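Local structure of RidA family protein (Mycobacterium tuberculosis, 3I7T) at residues A[19-24]-A[53-58]; A[69-74]-A[84-89]. The protein is of unknown function but belongs to the trimeric YjgF/YER057c/UK114 (RidA) family, some members of which act as enamine/imine deaminases. All blocks are in the same frame, centred on the assembly; numbering follows the deposited sequence.

Interaction 1: residues A[19-24]-A[53-58]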
loop_
_atom_site.group_PDB
_atom_site.type_symbol
_atom_site.label_atom_id
_atom_site.label_comp_id
_atom_site.label_asym_id
_atom_site.label_seq_id
_atom_site.Cartn_x
_atom_site.Cartn_y
_atom_site.Cartn_z
ATOM N N TYR A 19 -3.870 -15.120 7.340
ATOM C CA TYR A 19 -3.360 -13.766 7.602
ATOM C C TYR A 19 -3.790 -13.322 9.012
ATOM O O TYR A 19 -4.706 -13.906 9.599
ATOM C CB TYR A 19 -3.843 -12.767 6.532
ATOM C CG TYR A 19 -5.268 -12.236 6.718
ATOM C CD1 TYR A 19 -5.503 -11.060 7.431
ATOM C CD2 TYR A 19 -6.371 -12.902 6.162
ATOM C CE1 TYR A 19 -6.797 -10.563 7.610
ATOM C CE2 TYR A 19 -7.667 -12.415 6.325
ATOM C CZ TYR A 19 -7.878 -11.241 7.053
ATOM O OH TYR A 19 -9.166 -10.741 7.226
ATOM N N SER A 20 -3.124 -12.297 9.543
ATOM C CA SER A 20 -3.422 -11.763 10.866
ATOM C C SER A 20 -4.079 -10.401 10.762
ATOM O O SER A 20 -3.892 -9.680 9.789
ATOM C CB SER A 20 -2.139 -11.613 11.686
ATOM O OG SER A 20 -1.543 -12.857 11.961
ATOM N N ARG A 21 -4.845 -10.038 11.780
ATOM C CA ARG A 21 -5.420 -8.706 11.847
ATOM C C ARG A 21 -4.299 -7.669 12.020
ATOM O O ARG A 21 -4.312 -6.617 11.376
ATOM C CB ARG A 21 -6.420 -8.627 13.008
ATOM C CG ARG A 21 -7.758 -9.304 12.733
ATOM C CD ARG A 21 -8.602 -8.452 11.796
ATOM N NE ARG A 21 -8.624 -7.070 12.250
ATOM C CZ ARG A 21 -8.634 -6.011 11.444
ATOM N NH1 ARG A 21 -8.629 -6.173 10.127
ATOM N NH2 ARG A 21 -8.644 -4.784 11.964
ATOM N N ALA A 22 -3.336 -7.970 12.898
ATOM C CA ALA A 22 -2.187 -7.096 13.118
ATOM C C ALA A 22 -0.932 -7.902 13.434
ATOM O O ALA A 22 -1.007 -8.978 14.039
ATOM C CB ALA A 22 -2.464 -6.122 14.232
ATOM N N VAL A 23 0.221 -7.372 13.033
ATOM C CA VAL A 23 1.494 -7.970 13.406
ATOM C C VAL A 23 2.406 -6.872 13.916
ATOM O O VAL A 23 2.441 -5.784 13.338
ATOM C CB VAL A 23 2.141 -8.708 12.205
ATOM C CG1 VAL A 23 3.514 -9.294 12.591
ATOM C CG2 VAL A 23 1.217 -9.807 11.739
ATOM N N ARG A 24 3.114 -7.156 15.012
ATOM C CA ARG A 24 4.114 -6.257 15.591
ATOM C C ARG A 24 5.496 -6.950 15.653
ATOM O O ARG A 24 5.591 -8.080 16.118
ATOM C CB ARG A 24 3.679 -5.811 17.005
ATOM C CG ARG A 24 4.795 -5.095 17.808
ATOM C CD ARG A 24 4.333 -4.634 19.194
ATOM N NE ARG A 24 5.265 -3.670 19.802
ATOM C CZ ARG A 24 4.902 -2.742 20.683
ATOM N NH1 ARG A 24 3.629 -2.645 21.065
ATOM N NH2 ARG A 24 5.800 -1.901 21.173
ATOM N N GLU A 53 -8.409 0.132 15.784
ATOM C CA GLU A 53 -8.043 0.435 17.163
ATOM C C GLU A 53 -7.957 -0.831 18.018
ATOM O O GLU A 53 -6.993 -1.017 18.751
ATOM C CB GLU A 53 -9.047 1.412 17.782
ATOM C CG GLU A 53 -8.605 1.933 19.146
ATOM C CD GLU A 53 -9.430 3.125 19.650
ATOM O OE1 GLU A 53 -10.668 3.117 19.507
ATOM O OE2 GLU A 53 -8.834 4.056 20.230
ATOM N N ILE A 54 -8.962 -1.699 17.917
ATOM C CA ILE A 54 -8.988 -2.934 18.692
ATOM C C ILE A 54 -7.766 -3.797 18.366
ATOM O O ILE A 54 -7.108 -4.348 19.270
ATOM C CB ILE A 54 -10.279 -3.737 18.418
ATOM C CG1 ILE A 54 -11.507 -2.972 18.920
ATOM C CG2 ILE A 54 -10.210 -5.128 19.067
ATOM C CD1 ILE A 54 -12.829 -3.667 18.560
ATOM N N ALA A 55 -7.445 -3.910 17.083
ATOM C CA ALA A 55 -6.310 -4.725 16.669
ATOM C C ALA A 55 -5.017 -4.093 17.168
ATOM O O ALA A 55 -4.172 -4.763 17.770
ATOM C CB ALA A 55 -6.292 -4.907 15.155
ATOM N N LEU A 56 -4.887 -2.789 16.958
ATOM C CA LEU A 56 -3.753 -2.042 17.488
ATOM C C LEU A 56 -3.542 -2.251 18.986
ATOM O O LEU A 56 -2.419 -2.521 19.436
ATOM C CB LEU A 56 -3.923 -0.542 17.189
ATOM C CG LEU A 56 -3.724 -0.157 15.724
ATOM C CD1 LEU A 56 -4.020 1.332 15.482
ATOM C CD2 LEU A 56 -2.291 -0.509 15.309
ATOM N N GLY A 57 -4.618 -2.113 19.760
ATOM C CA GLY A 57 -4.533 -2.190 21.220
ATOM C C GLY A 57 -4.068 -3.562 21.655
ATOM O O GLY A 57 -3.288 -3.707 22.605
ATOM N N GLN A 58 -4.525 -4.587 20.955
ATOM C CA GLN A 58 -4.030 -5.928 21.228
ATOM C C GLN A 58 -2.564 -6.162 20.835
ATOM O O GLN A 58 -1.934 -7.115 21.302
ATOM C CB GLN A 58 -4.952 -6.960 20.601
ATOM C CG GLN A 58 -6.300 -7.016 21.308
ATOM C CD GLN A 58 -7.218 -8.026 20.686
ATOM O OE1 GLN A 58 -8.014 -7.697 19.807
ATOM N NE2 GLN A 58 -7.099 -9.272 21.113
#

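Interaction 2: residues A[69-74]-A[84-89]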
loop_
_atom_site.group_PDB
_atom_site.type_symbol
_atom_site.label_atom_id
_atom_site.label_comp_id
_atom_site.label_asym_id
_atom_site.label_seq_id
_atom_site.Cartn_x
_atom_site.Cartn_y
_atom_site.Cartn_z
ATOM N N THR A 69 -2.498 5.699 6.986
ATOM C CA THR A 69 -3.704 4.946 6.636
ATOM C C THR A 69 -3.830 4.898 5.116
ATOM O O THR A 69 -3.238 5.715 4.399
ATOM C CB THR A 69 -4.988 5.553 7.230
ATOM O OG1 THR A 69 -5.094 6.922 6.818
ATOM C CG2 THR A 69 -4.991 5.488 8.755
ATOM N N ARG A 70 -4.592 3.929 4.617
ATOM C CA ARG A 70 -4.859 3.843 3.187
ATOM C C ARG A 70 -6.293 3.415 3.093
ATOM O O ARG A 70 -6.689 2.448 3.753
ATOM C CB ARG A 70 -3.943 2.821 2.517
ATOM C CG ARG A 70 -4.146 2.696 1.007
ATOM C CD ARG A 70 -3.067 1.798 0.356
ATOM N NE ARG A 70 -1.751 2.442 0.378
ATOM C CZ ARG A 70 -0.757 2.105 1.196
ATOM N NH1 ARG A 70 0.387 2.762 1.137
ATOM N NH2 ARG A 70 -0.893 1.110 2.059
ATOM N N ILE A 71 -7.069 4.159 2.301
ATOM C CA ILE A 71 -8.511 3.990 2.232
ATOM C C ILE A 71 -8.958 3.625 0.819
ATOM O O ILE A 71 -8.712 4.371 -0.121
ATOM C CB ILE A 71 -9.230 5.297 2.661
ATOM C CG1 ILE A 71 -8.762 5.744 4.053
ATOM C CG2 ILE A 71 -10.761 5.130 2.606
ATOM C CD1 ILE A 71 -9.250 7.110 4.434
ATOM N N TYR A 72 -9.592 2.464 0.685
ATOM C CA TYR A 72 -10.244 2.059 -0.551
ATOM C C TYR A 72 -11.741 2.258 -0.424
ATOM O O TYR A 72 -12.357 1.748 0.510
ATOM C CB TYR A 72 -9.980 0.579 -0.837
ATOM C CG TYR A 72 -8.527 0.187 -0.755
ATOM C CD1 TYR A 72 -7.673 0.416 -1.821
ATOM C CD2 TYR A 72 -8.006 -0.411 0.386
ATOM C CE1 TYR A 72 -6.329 0.069 -1.762
ATOM C CE2 TYR A 72 -6.661 -0.767 0.457
ATOM C CZ TYR A 72 -5.829 -0.520 -0.627
ATOM O OH TYR A 72 -4.486 -0.865 -0.578
ATOM N N VAL A 73 -12.327 2.959 -1.387
ATOM C CA VAL A 73 -13.761 3.168 -1.402
ATOM C C VAL A 73 -14.365 2.708 -2.722
ATOM O O VAL A 73 -13.690 2.699 -3.761
ATOM C CB VAL A 73 -14.132 4.633 -1.137
ATOM C CG1 VAL A 73 -13.816 5.000 0.293
ATOM C CG2 VAL A 73 -13.416 5.568 -2.139
ATOM N N THR A 74 -15.637 2.321 -2.697
ATOM C CA THR A 74 -16.276 1.919 -3.936
ATOM C C THR A 74 -16.888 3.124 -4.660
ATOM O O THR A 74 -17.193 3.047 -5.842
ATOM C CB THR A 74 -17.307 0.761 -3.758
ATOM O OG1 THR A 74 -18.344 1.140 -2.837
ATOM C CG2 THR A 74 -16.603 -0.510 -3.273
ATOM N N GLU A 84 -14.718 12.834 7.017
ATOM C CA GLU A 84 -15.211 13.360 8.285
ATOM C C GLU A 84 -14.921 12.416 9.440
ATOM O O GLU A 84 -14.520 12.843 10.520
ATOM C CB GLU A 84 -16.713 13.612 8.216
ATOM C CG GLU A 84 -17.091 14.866 7.470
ATOM C CD GLU A 84 -18.586 14.986 7.273
ATOM O OE1 GLU A 84 -19.344 14.631 8.208
ATOM O OE2 GLU A 84 -19.001 15.435 6.181
ATOM N N VAL A 85 -15.166 11.128 9.215
ATOM C CA VAL A 85 -14.898 10.113 10.220
ATOM C C VAL A 85 -13.386 9.937 10.479
ATOM O O VAL A 85 -12.957 9.767 11.619
ATOM C CB VAL A 85 -15.544 8.760 9.820
ATOM C CG1 VAL A 85 -15.180 7.679 10.811
ATOM C CG2 VAL A 85 -17.055 8.893 9.679
ATOM N N HIS A 86 -12.584 9.964 9.413
ATOM C CA HIS A 86 -11.136 9.831 9.529
ATOM C C HIS A 86 -10.605 11.028 10.318
ATOM O O HIS A 86 -9.699 10.897 11.160
ATOM C CB HIS A 86 -10.510 9.774 8.115
ATOM C CG HIS A 86 -9.041 9.463 8.099
ATOM N ND1 HIS A 86 -8.070 10.432 8.262
ATOM C CD2 HIS A 86 -8.377 8.294 7.922
ATOM C CE1 HIS A 86 -6.874 9.873 8.193
ATOM N NE2 HIS A 86 -7.033 8.573 7.998
ATOM N N ALA A 87 -11.209 12.190 10.063
ATOM C CA ALA A 87 -10.817 13.447 10.695
ATOM C C ALA A 87 -11.159 13.451 12.179
ATOM O O ALA A 87 -10.363 13.905 12.995
ATOM C CB ALA A 87 -11.474 14.626 10.000
ATOM N N GLN A 88 -12.343 12.946 12.524
ATOM C CA GLN A 88 -12.733 12.833 13.924
ATOM C C GLN A 88 -11.789 11.873 14.662
ATOM O O GLN A 88 -11.482 12.077 15.835
ATOM C CB GLN A 88 -14.211 12.418 14.057
ATOM C CG GLN A 88 -14.922 12.931 15.339
ATOM C CD GLN A 88 -15.460 14.375 15.236
ATOM O OE1 GLN A 88 -14.894 15.225 14.538
ATOM N NE2 GLN A 88 -16.552 14.653 15.951
ATOM N N ALA A 89 -11.296 10.850 13.965
ATOM C CA ALA A 89 -10.340 9.917 14.561
ATOM C C ALA A 89 -8.904 10.480 14.572
ATOM O O ALA A 89 -8.156 10.280 15.535
ATOM C CB ALA A 89 -10.393 8.559 13.842
#

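Interaction 1: residues A[19-24]-A[53-58]
Ala-22 and Ala-55 meet where the C-terminal part of helix 41-58 lies against strand 22-25, at a classic beta bulge in which Arg-21 and Ala-22 both face Val-7 of the neighbouring strand 4-7. The site illustrates how small residues let a helix sit close to a sheet. The apolar part of the contact is one pair of methyl groups: Ala-22 CB and Ala-55 CB lie 4.1 Å apart, each pointing at the other segment. With no longer side chain between them, the two CA atoms of Ala-22 and Ala-55 come within 5.9 Å. The next residue, Leu-56, points its CB away from the strand and packs on Val-29 and Val-31 of strand 28-35.

The second touch comes from Arg-21, whose polar end is bonded elsewhere. Its CG stands anti to the carbonyl carbon (chi1 -76°), and further bends at chi2 and chi3 fold the chain so that the guanidinium reaches the helix. Thr-34 takes part in holding that group, through a hydrogen bond between Arg-21 NH1 and Thr-34 OG1, and Glu-14 of helix 12-17 also touches the side chain. Just before the bulge, Ser-20 OG bonds to Arg-94 O of the second subunit, which places the contact near a trimer interface. Toward Ala-55 the guanidinium offers only van der Waals contact, meeting the methyl group obliquely, with Arg-21 NH2 4.0 Å from Ala-55 CB.

Interaction 2: residues A[69-74]-A[84-89]
Within the beta-alpha-beta unit formed by strand 66-73, helix 79-90 and strand 99-101, His-86 reaches from the helix to Thr-69 and Ile-71 on the first strand. CG of His-86 stands anti to the backbone N (chi1 -173°), extending the imidazole away from the helix and toward the sheet. The side chains of Thr-69 and His-86 approach from opposite directions, and Thr-69 OG1 lies near the ring plane at its edge, 2.8 Å from His-86 NE2. This is a hydrogen bond in which either atom could donate, although the position of OG1 is somewhat doubtful because it crowds another atom of the model. Alongside it, the terminal methyl of Ile-71 adds an apolar contact, with Ile-71 CD1 3.8 Å from His-86 CD2. Phe-90, one turn further along the helix, meets the same ring with the planes inclined by about 40°.

At the other nitrogen, His-86 ND1 bonds to Val-17 O of the third subunit. That bond would restrain the rotation of the buried ring and couples the packing of helix on strand within one chain to the contact between subunits; the NE2 bond, if OG1 is rightly placed, would hold the other end of the ring.

After strand 4-7 and helix 12-17 the chain enters strand 22-25, then runs through strand 28-35 and helix 41-58, whose last turns close interaction 1. Only then does strand 66-73 begin, and interaction 2 closes the much shorter loop to helix 79-90. The two loops are therefore in series, neither nested nor crossed. Their centres are about 18 Å apart, on opposite sides of the chain's centre, and their nearest atoms stay about 8 Å from each other. What relates them is the common mixed sheet: each fastens one long helix to it, and Val-85 and Ala-89 of helix 79-90 touch Leu-49 of helix 41-58.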